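Local coordinates for protein carbonic anhydrase (Porphyridium purpureum, PDB 1DDZ) that probably catalyses the reversible hydration of carbon dioxide to hydrogencarbonate as a zinc-dependent beta-class carbonic anhydrase, at residues Ser108-Tyr119 and Ser397-Trp405; Cys387-Gly395 and Leu406-Arg414. All blocks are in the same frame, centred on the assembly; numbering follows the deposited sequence.

How the interactions relate
Both contacts are buried and share the region 397-414, where helices 402-405 and 407-414 follow each other. Interaction 1 joins the two carbonic anhydrase units of the chain, fastening helix 107-119 of the first to a loop and short helix of the second; interaction 2 stays within the second unit, between the helix after zinc ligand Cys387 and helix 407-414. A buried amide gives interaction 1 two direct hydrogen bonds, whereas interaction 2 combines small apolar contacts with a water-linked arginine edge. They meet directly: Tyr115 OH lies 3.2 Å from Gly388 O, a probable hydrogen bond, and Tyr119 packs on Ala392. Both also touch the second subunit.

Interaction 1 of 2, residues Ser108-Tyr119 and Ser397-Trp405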
loop_
_atom_site.group_PDB
_atom_site.type_symbol
_atom_site.label_atom_id
_atom_site.label_comp_id
_atom_site.label_asym_id
_atom_site.label_seq_id
_atom_site.Cartn_x
_atom_site.Cartn_y
_atom_site.Cartn_z
ATOM N N SER A 108 0.258 2.456 -5.874
ATOM C CA SER A 108 -0.149 2.221 -7.260
ATOM C C SER A 108 -0.706 3.526 -7.826
ATOM O O SER A 108 -0.497 3.856 -9.000
ATOM C CB SER A 108 -1.188 1.106 -7.368
ATOM O OG SER A 108 -1.759 1.078 -8.671
ATOM N N PHE A 109 -1.405 4.272 -6.975
ATOM C CA PHE A 109 -1.980 5.553 -7.354
ATOM C C PHE A 109 -0.868 6.610 -7.429
ATOM O O PHE A 109 -0.745 7.314 -8.434
ATOM C CB PHE A 109 -3.104 5.927 -6.353
ATOM C CG PHE A 109 -3.311 7.404 -6.176
ATOM C CD1 PHE A 109 -3.687 8.211 -7.254
ATOM C CD2 PHE A 109 -3.065 7.997 -4.946
ATOM C CE1 PHE A 109 -3.799 9.594 -7.106
ATOM C CE2 PHE A 109 -3.174 9.374 -4.786
ATOM C CZ PHE A 109 -3.536 10.173 -5.864
ATOM N N LEU A 110 -0.050 6.696 -6.384
ATOM C CA LEU A 110 1.036 7.651 -6.313
ATOM C C LEU A 110 2.076 7.526 -7.460
ATOM O O LEU A 110 2.560 8.541 -7.975
ATOM C CB LEU A 110 1.727 7.534 -4.958
ATOM C CG LEU A 110 0.932 7.889 -3.700
ATOM C CD1 LEU A 110 1.732 7.561 -2.448
ATOM C CD2 LEU A 110 0.593 9.347 -3.747
ATOM N N SER A 111 2.438 6.304 -7.845
ATOM C CA SER A 111 3.397 6.100 -8.938
ATOM C C SER A 111 2.813 6.500 -10.322
ATOM O O SER A 111 3.533 7.077 -11.144
ATOM C CB SER A 111 3.993 4.679 -8.904
ATOM O OG SER A 111 3.017 3.667 -9.104
ATOM N N VAL A 112 1.518 6.272 -10.561
ATOM C CA VAL A 112 0.896 6.702 -11.816
ATOM C C VAL A 112 0.839 8.250 -11.852
ATOM O O VAL A 112 1.131 8.892 -12.873
ATOM C CB VAL A 112 -0.522 6.125 -11.992
ATOM C CG1 VAL A 112 -1.263 6.873 -13.102
ATOM C CG2 VAL A 112 -0.444 4.683 -12.388
ATOM N N LEU A 113 0.476 8.848 -10.719
ATOM C CA LEU A 113 0.422 10.309 -10.563
ATOM C C LEU A 113 1.802 10.960 -10.840
ATOM O O LEU A 113 1.905 11.895 -11.622
ATOM C CB LEU A 113 0.017 10.664 -9.121
ATOM C CG LEU A 113 -0.909 11.847 -8.797
ATOM C CD1 LEU A 113 -0.579 12.395 -7.380
ATOM C CD2 LEU A 113 -0.851 12.930 -9.833
ATOM N N GLN A 114 2.836 10.485 -10.145
ATOM C CA GLN A 114 4.159 11.022 -10.306
ATOM C C GLN A 114 4.674 10.843 -11.734
ATOM O O GLN A 114 5.292 11.749 -12.287
ATOM C CB GLN A 114 5.122 10.426 -9.293
ATOM C CG GLN A 114 6.459 11.172 -9.303
ATOM C CD GLN A 114 7.334 10.836 -8.128
ATOM O OE1 GLN A 114 7.616 9.675 -7.865
ATOM N NE2 GLN A 114 7.781 11.857 -7.414
ATOM N N TYR A 115 4.395 9.697 -12.342
ATOM C CA TYR A 115 4.825 9.454 -13.716
ATOM C C TYR A 115 4.127 10.483 -14.617
ATOM O O TYR A 115 4.783 11.185 -15.385
ATOM C CB TYR A 115 4.463 8.027 -14.153
ATOM C CG TYR A 115 5.019 7.645 -15.500
ATOM C CD1 TYR A 115 6.336 7.193 -15.628
ATOM C CD2 TYR A 115 4.231 7.716 -16.646
ATOM C CE1 TYR A 115 6.859 6.815 -16.870
ATOM C CE2 TYR A 115 4.735 7.345 -17.898
ATOM C CZ TYR A 115 6.056 6.892 -18.005
ATOM O OH TYR A 115 6.573 6.519 -19.233
ATOM N N ALA A 116 2.809 10.605 -14.483
ATOM C CA ALA A 116 2.027 11.556 -15.272
ATOM C C ALA A 116 2.515 12.997 -15.092
ATOM O O ALA A 116 2.678 13.735 -16.068
ATOM C CB ALA A 116 0.533 11.463 -14.894
ATOM N N VAL A 117 2.775 13.393 -13.851
ATOM C CA VAL A 117 3.219 14.757 -13.557
ATOM C C VAL A 117 4.694 15.066 -13.853
ATOM O O VAL A 117 4.998 16.080 -14.478
ATOM C CB VAL A 117 2.871 15.140 -12.087
ATOM C CG1 VAL A 117 3.402 16.539 -11.746
ATOM C CG2 VAL A 117 1.336 15.070 -11.877
ATOM N N GLN A 118 5.604 14.223 -13.390
ATOM C CA GLN A 118 7.026 14.453 -13.615
ATOM C C GLN A 118 7.544 13.903 -14.938
ATOM O O GLN A 118 8.332 14.554 -15.600
ATOM C CB GLN A 118 7.881 13.893 -12.472
ATOM C CG GLN A 118 8.139 14.832 -11.286
ATOM C CD GLN A 118 7.244 14.499 -10.103
ATOM O OE1 GLN A 118 6.123 14.034 -10.289
ATOM N NE2 GLN A 118 7.749 14.673 -8.890
ATOM N N TYR A 119 7.176 12.680 -15.297
ATOM C CA TYR A 119 7.663 12.133 -16.551
ATOM C C TYR A 119 6.907 12.742 -17.738
ATOM O O TYR A 119 7.498 13.372 -18.600
ATOM C CB TYR A 119 7.532 10.605 -16.577
ATOM C CG TYR A 119 8.648 9.816 -15.891
ATOM C CD1 TYR A 119 8.653 9.607 -14.511
ATOM C CD2 TYR A 119 9.707 9.277 -16.633
ATOM C CE1 TYR A 119 9.696 8.879 -13.879
ATOM C CE2 TYR A 119 10.771 8.539 -16.006
ATOM C CZ TYR A 119 10.756 8.354 -14.617
ATOM O OH TYR A 119 11.786 7.759 -13.882
ATOM N N SER A 397 16.394 7.866 -12.901
ATOM C CA SER A 397 15.532 8.783 -12.144
ATOM C C SER A 397 15.383 8.402 -10.666
ATOM O O SER A 397 15.245 7.235 -10.324
ATOM C CB SER A 397 14.162 8.880 -12.835
ATOM O OG SER A 397 13.307 9.801 -12.188
ATOM N N ARG A 398 15.376 9.384 -9.774
ATOM C CA ARG A 398 15.254 9.069 -8.342
ATOM C C ARG A 398 13.940 9.516 -7.670
ATOM O O ARG A 398 13.927 9.858 -6.491
ATOM C CB ARG A 398 16.454 9.636 -7.584
ATOM C CG ARG A 398 17.782 9.114 -8.072
ATOM C CD ARG A 398 17.967 7.665 -7.702
ATOM N NE ARG A 398 19.192 7.113 -8.269
ATOM C CZ ARG A 398 20.414 7.526 -7.950
ATOM N NH1 ARG A 398 20.578 8.496 -7.054
ATOM N NH2 ARG A 398 21.476 6.979 -8.539
ATOM N N LEU A 399 12.855 9.547 -8.434
ATOM C CA LEU A 399 11.554 9.944 -7.922
ATOM C C LEU A 399 11.020 8.922 -6.917
ATOM O O LEU A 399 10.759 7.757 -7.256
ATOM C CB LEU A 399 10.568 10.161 -9.076
ATOM C CG LEU A 399 11.069 11.179 -10.106
ATOM C CD1 LEU A 399 10.100 11.355 -11.279
ATOM C CD2 LEU A 399 11.347 12.490 -9.402
ATOM N N GLY A 400 10.808 9.406 -5.695
ATOM C CA GLY A 400 10.357 8.595 -4.579
ATOM C C GLY A 400 9.217 7.626 -4.767
ATOM O O GLY A 400 9.227 6.547 -4.178
ATOM N N LEU A 401 8.228 7.972 -5.574
ATOM C CA LEU A 401 7.118 7.056 -5.735
ATOM C C LEU A 401 7.186 6.208 -6.995
ATOM O O LEU A 401 7.115 4.983 -6.922
ATOM C CB LEU A 401 5.788 7.813 -5.600
ATOM C CG LEU A 401 5.869 8.526 -4.241
ATOM C CD1 LEU A 401 5.518 9.974 -4.350
ATOM C CD2 LEU A 401 5.071 7.837 -3.185
ATOM N N ILE A 402 7.388 6.845 -8.141
ATOM C CA ILE A 402 7.430 6.111 -9.384
ATOM C C ILE A 402 8.665 5.228 -9.507
ATOM O O ILE A 402 8.545 4.056 -9.859
ATOM C CB ILE A 402 7.282 7.046 -10.606
ATOM C CG1 ILE A 402 7.277 6.230 -11.892
ATOM C CG2 ILE A 402 8.387 8.094 -10.649
ATOM C CD1 ILE A 402 6.138 5.309 -12.020
ATOM N N ASP A 403 9.823 5.715 -9.076
ATOM C CA ASP A 403 11.026 4.909 -9.232
ATOM C C ASP A 403 11.207 3.737 -8.278
ATOM O O ASP A 403 11.900 2.779 -8.605
ATOM C CB ASP A 403 12.263 5.793 -9.401
ATOM C CG ASP A 403 12.120 6.756 -10.600
ATOM O OD1 ASP A 403 11.691 6.329 -11.699
ATOM O OD2 ASP A 403 12.389 7.962 -10.444
ATOM N N ASN A 404 10.530 3.762 -7.127
ATOM C CA ASN A 404 10.583 2.610 -6.214
ATOM C C ASN A 404 9.588 1.555 -6.709
ATOM O O ASN A 404 9.845 0.348 -6.682
ATOM C CB ASN A 404 10.355 3.038 -4.771
ATOM C CG ASN A 404 11.553 3.759 -4.222
ATOM O OD1 ASN A 404 12.680 3.294 -4.377
ATOM N ND2 ASN A 404 11.341 4.957 -3.671
ATOM N N TRP A 405 8.463 2.022 -7.228
ATOM C CA TRP A 405 7.477 1.136 -7.851
ATOM C C TRP A 405 8.165 0.348 -9.038
ATOM O O TRP A 405 8.060 -0.877 -9.128
ATOM C CB TRP A 405 6.321 2.002 -8.371
ATOM C CG TRP A 405 5.329 1.331 -9.283
ATOM C CD1 TRP A 405 5.336 1.348 -10.647
ATOM C CD2 TRP A 405 4.152 0.600 -8.898
ATOM N NE1 TRP A 405 4.238 0.671 -11.134
ATOM C CE2 TRP A 405 3.496 0.207 -10.084
ATOM C CE3 TRP A 405 3.587 0.245 -7.672
ATOM C CZ2 TRP A 405 2.305 -0.515 -10.076
ATOM C CZ3 TRP A 405 2.401 -0.472 -7.670
ATOM C CH2 TRP A 405 1.775 -0.843 -8.860
#
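At the interface between the two carbonic anhydrase units of this chain, Gln114 of helix 107-119 receives the backbone at Leu401 and Ile402. Its extended side chain, with CG anti to the backbone N (chi1 -170°), carries OE1 to two amides. Ile402 N gives a nearly straight bond of 2.9 Å to Gln114 OE1, lying in the carbonyl plane; the bond from Leu401 N is more bent, its donor tilted from that plane. Together the two bonds fix the rotation of the buried amide, and Leu399 CB lies against Gln114 CD at 3.4 Å. Ile402 is a knob in a hole formed by Ser111, Gln114, Tyr115 and Tyr119: its CG2 meets the edge of the Tyr119 ring, 3.6 Å from CE1, while CD1 rests 3.3 Å from Ser111 O. Beside this hole, Asp403 OD2 ties the loop together, accepting from Ser397 OG and, through its anti lone pair, from Leu399 N. Farther along, Leu110 CD1 and Leu401 CD2 press unusually close, at 3.4 Å. Trp405, its NE1 bonded to Ile352 O, offers one indole face to Ser111. Ser111 CB makes a CH-pi contact 4.0 Å from the centroid of the Trp405 five-membered ring, and Ser111 OG, itself bonded to Ile107 O, sits 3.2 Å above the Trp405 ring plane, offset toward the rim.

Interaction 2 of 2, residues Cys387-Gly395 and Leu406-Arg414; sequences CGGCAAALG and LRHIRDVRR. With ZN (zinc ion), chain D.
Ala393 CB nestles against Ile409, 3.5 Å from CG2, a tight carbon pair, and 3.9 Å from Leu406 CB. Leu406 spreads its two methyl branches over helix 388-392: CD2 comes within 3.3 Å of Gly389 O, and CD1 touches Ala392 CB at 3.8 Å. Past this apolar seam, Arg410, bent at chi2 and chi3 (-67° and -136°), turns its guanidinium edge toward Ala393 O with a water in the same plane. That water accepts from Arg410 NE at 2.7 Å and, weakly, from Arg407 NH1, and lies 2.6 Å from Ala393 O. It thereby joins helix 407-414 to the type I turn Ala392-Gly395. Both arginines are held farther out by the second subunit: Arg410 NH1 by Glu14, and Arg407 by Asp486 and the Ala447 carbonyl. At the start of helix 388-392, N-cap residue Cys387 accepts a weak bond from Cys390 N while its SG binds zinc at 2.3 Å. Cys328, Asp330 and His384 complete the site, the four-protein-ligand arrangement, with an aspartate on the metal, that characterises the closed form of beta-class carbonic anhydrases.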
loop_
_atom_site.group_PDB
_atom_site.type_symbol
_atom_site.label_atom_id
_atom_site.label_comp_id
_atom_site.label_asym_id
_atom_site.label_seq_id
_atom_site.Cartn_x
_atom_site.Cartn_y
_atom_site.Cartn_z
ATOM N N CYS A 387 6.718 0.190 -24.118
ATOM C CA CYS A 387 6.152 0.719 -22.869
ATOM C C CYS A 387 7.081 1.725 -22.148
ATOM O O CYS A 387 8.173 1.365 -21.692
ATOM C CB CYS A 387 5.819 -0.447 -21.917
ATOM S SG CYS A 387 5.090 0.057 -20.319
ATOM N N GLY A 388 6.602 2.956 -21.978
ATOM C CA GLY A 388 7.370 4.001 -21.310
ATOM C C GLY A 388 7.670 3.716 -19.859
ATOM O O GLY A 388 8.705 4.130 -19.334
ATOM N N GLY A 389 6.778 2.988 -19.198
ATOM C CA GLY A 389 7.023 2.645 -17.802
ATOM C C GLY A 389 8.204 1.689 -17.680
ATOM O O GLY A 389 9.060 1.823 -16.799
ATOM N N CYS A 390 8.242 0.707 -18.575
ATOM C CA CYS A 390 9.329 -0.273 -18.603
ATOM C C CYS A 390 10.623 0.381 -19.033
ATOM O O CYS A 390 11.665 0.075 -18.485
ATOM C CB CYS A 390 9.000 -1.438 -19.524
ATOM S SG CYS A 390 7.711 -2.495 -18.840
ATOM N N ALA A 391 10.547 1.300 -19.993
ATOM C CA ALA A 391 11.731 2.029 -20.449
ATOM C C ALA A 391 12.233 2.862 -19.292
ATOM O O ALA A 391 13.431 2.924 -19.034
ATOM C CB ALA A 391 11.376 2.936 -21.596
ATOM N N ALA A 392 11.301 3.474 -18.564
ATOM C CA ALA A 392 11.658 4.305 -17.427
ATOM C C ALA A 392 12.368 3.493 -16.348
ATOM O O ALA A 392 13.281 3.987 -15.704
ATOM C CB ALA A 392 10.398 4.995 -16.858
ATOM N N ALA A 393 11.972 2.231 -16.191
ATOM C CA ALA A 393 12.553 1.352 -15.177
ATOM C C ALA A 393 14.051 1.129 -15.346
ATOM O O ALA A 393 14.730 0.707 -14.414
ATOM C CB ALA A 393 11.835 0.027 -15.176
ATOM N N LEU A 394 14.560 1.350 -16.555
ATOM C CA LEU A 394 15.986 1.148 -16.818
ATOM C C LEU A 394 16.799 2.441 -16.669
ATOM O O LEU A 394 18.012 2.411 -16.749
ATOM C CB LEU A 394 16.172 0.563 -18.218
ATOM C CG LEU A 394 15.193 -0.559 -18.587
ATOM C CD1 LEU A 394 15.278 -0.926 -20.061
ATOM C CD2 LEU A 394 15.443 -1.769 -17.723
ATOM N N GLY A 395 16.120 3.562 -16.429
ATOM C CA GLY A 395 16.789 4.846 -16.299
ATOM C C GLY A 395 17.403 5.144 -14.946
ATOM O O GLY A 395 17.427 4.307 -14.064
ATOM N N LEU A 406 8.896 1.063 -9.899
ATOM C CA LEU A 406 9.570 0.469 -11.059
ATOM C C LEU A 406 10.692 -0.521 -10.753
ATOM O O LEU A 406 11.065 -1.328 -11.622
ATOM C CB LEU A 406 10.073 1.565 -12.020
ATOM C CG LEU A 406 8.980 2.407 -12.696
ATOM C CD1 LEU A 406 9.558 3.575 -13.475
ATOM C CD2 LEU A 406 8.169 1.547 -13.598
ATOM N N ARG A 407 11.182 -0.520 -9.513
ATOM C CA ARG A 407 12.241 -1.449 -9.112
ATOM C C ARG A 407 11.834 -2.901 -9.342
ATOM O O ARG A 407 12.677 -3.784 -9.482
ATOM C CB ARG A 407 12.661 -1.227 -7.665
ATOM C CG ARG A 407 13.646 -0.106 -7.486
ATOM C CD ARG A 407 14.811 -0.364 -8.385
ATOM N NE ARG A 407 15.963 0.467 -8.100
ATOM C CZ ARG A 407 16.546 1.278 -8.983
ATOM N NH1 ARG A 407 16.071 1.387 -10.222
ATOM N NH2 ARG A 407 17.653 1.936 -8.632
ATOM N N HIS A 408 10.532 -3.140 -9.426
ATOM C CA HIS A 408 10.029 -4.468 -9.678
ATOM C C HIS A 408 10.389 -4.941 -11.095
ATOM O O HIS A 408 10.630 -6.141 -11.318
ATOM C CB HIS A 408 8.522 -4.504 -9.459
ATOM C CG HIS A 408 8.135 -4.605 -8.017
ATOM N ND1 HIS A 408 7.627 -3.539 -7.305
ATOM C CD2 HIS A 408 8.247 -5.625 -7.137
ATOM C CE1 HIS A 408 7.456 -3.900 -6.045
ATOM N NE2 HIS A 408 7.827 -5.162 -5.918
ATOM N N ILE A 409 10.438 -3.998 -12.039
ATOM C CA ILE A 409 10.801 -4.325 -13.418
ATOM C C ILE A 409 12.298 -4.606 -13.463
ATOM O O ILE A 409 12.756 -5.425 -14.245
ATOM C CB ILE A 409 10.423 -3.217 -14.400
ATOM C CG1 ILE A 409 8.938 -3.294 -14.712
ATOM C CG2 ILE A 409 11.193 -3.365 -15.695
ATOM C CD1 ILE A 409 8.202 -2.091 -14.280
ATOM N N ARG A 410 13.042 -3.978 -12.563
ATOM C CA ARG A 410 14.473 -4.207 -12.474
ATOM C C ARG A 410 14.751 -5.637 -12.016
ATOM O O ARG A 410 15.685 -6.273 -12.490
ATOM C CB ARG A 410 15.121 -3.204 -11.531
ATOM C CG ARG A 410 15.542 -1.923 -12.219
ATOM C CD ARG A 410 16.678 -2.180 -13.197
ATOM N NE ARG A 410 17.674 -1.138 -13.045
ATOM C CZ ARG A 410 18.870 -1.291 -12.491
ATOM N NH1 ARG A 410 19.290 -2.466 -12.049
ATOM N NH2 ARG A 410 19.595 -0.220 -12.258
ATOM N N ASP A 411 13.910 -6.161 -11.130
ATOM C CA ASP A 411 14.061 -7.541 -10.653
ATOM C C ASP A 411 13.889 -8.510 -11.814
ATOM O O ASP A 411 14.557 -9.538 -11.902
ATOM C CB ASP A 411 13.001 -7.863 -9.598
ATOM C CG ASP A 411 13.254 -7.182 -8.273
ATOM O OD1 ASP A 411 14.292 -6.510 -8.086
ATOM O OD2 ASP A 411 12.392 -7.329 -7.398
ATOM N N VAL A 412 12.938 -8.200 -12.677
ATOM C CA VAL A 412 12.688 -9.017 -13.850
ATOM C C VAL A 412 13.937 -9.031 -14.749
ATOM O O VAL A 412 14.342 -10.089 -15.227
ATOM C CB VAL A 412 11.473 -8.484 -14.651
ATOM C CG1 VAL A 412 11.227 -9.343 -15.887
ATOM C CG2 VAL A 412 10.232 -8.457 -13.779
ATOM N N ARG A 413 14.553 -7.865 -14.947
ATOM C CA ARG A 413 15.736 -7.751 -15.783
ATOM C C ARG A 413 16.840 -8.611 -15.201
ATOM O O ARG A 413 17.386 -9.485 -15.883
ATOM C CB ARG A 413 16.212 -6.304 -15.840
ATOM C CG ARG A 413 17.114 -6.055 -17.015
ATOM C CD ARG A 413 17.824 -4.729 -16.944
ATOM N NE ARG A 413 18.964 -4.882 -16.073
ATOM C CZ ARG A 413 20.223 -4.742 -16.455
ATOM N NH1 ARG A 413 20.520 -4.427 -17.710
ATOM N NH2 ARG A 413 21.187 -4.923 -15.569
ATOM N N ARG A 414 17.117 -8.377 -13.920
ATOM C CA ARG A 414 18.154 -9.077 -13.175
ATOM C C ARG A 414 18.020 -10.567 -13.168
ATOM O O ARG A 414 19.007 -11.258 -13.224
ATOM C CB ARG A 414 18.202 -8.587 -11.739
ATOM C CG ARG A 414 19.105 -9.396 -10.847
ATOM C CD ARG A 414 19.296 -8.756 -9.482
ATOM N NE ARG A 414 18.023 -8.497 -8.825
ATOM C CZ ARG A 414 17.664 -9.003 -7.651
ATOM N NH1 ARG A 414 18.482 -9.818 -6.982
ATOM N NH2 ARG A 414 16.489 -8.663 -7.131
HETATM ZN ZN ZN D . 3.204 1.275 -20.771
HETATM O O HOH W 1 16.927 1.414 -13.230
#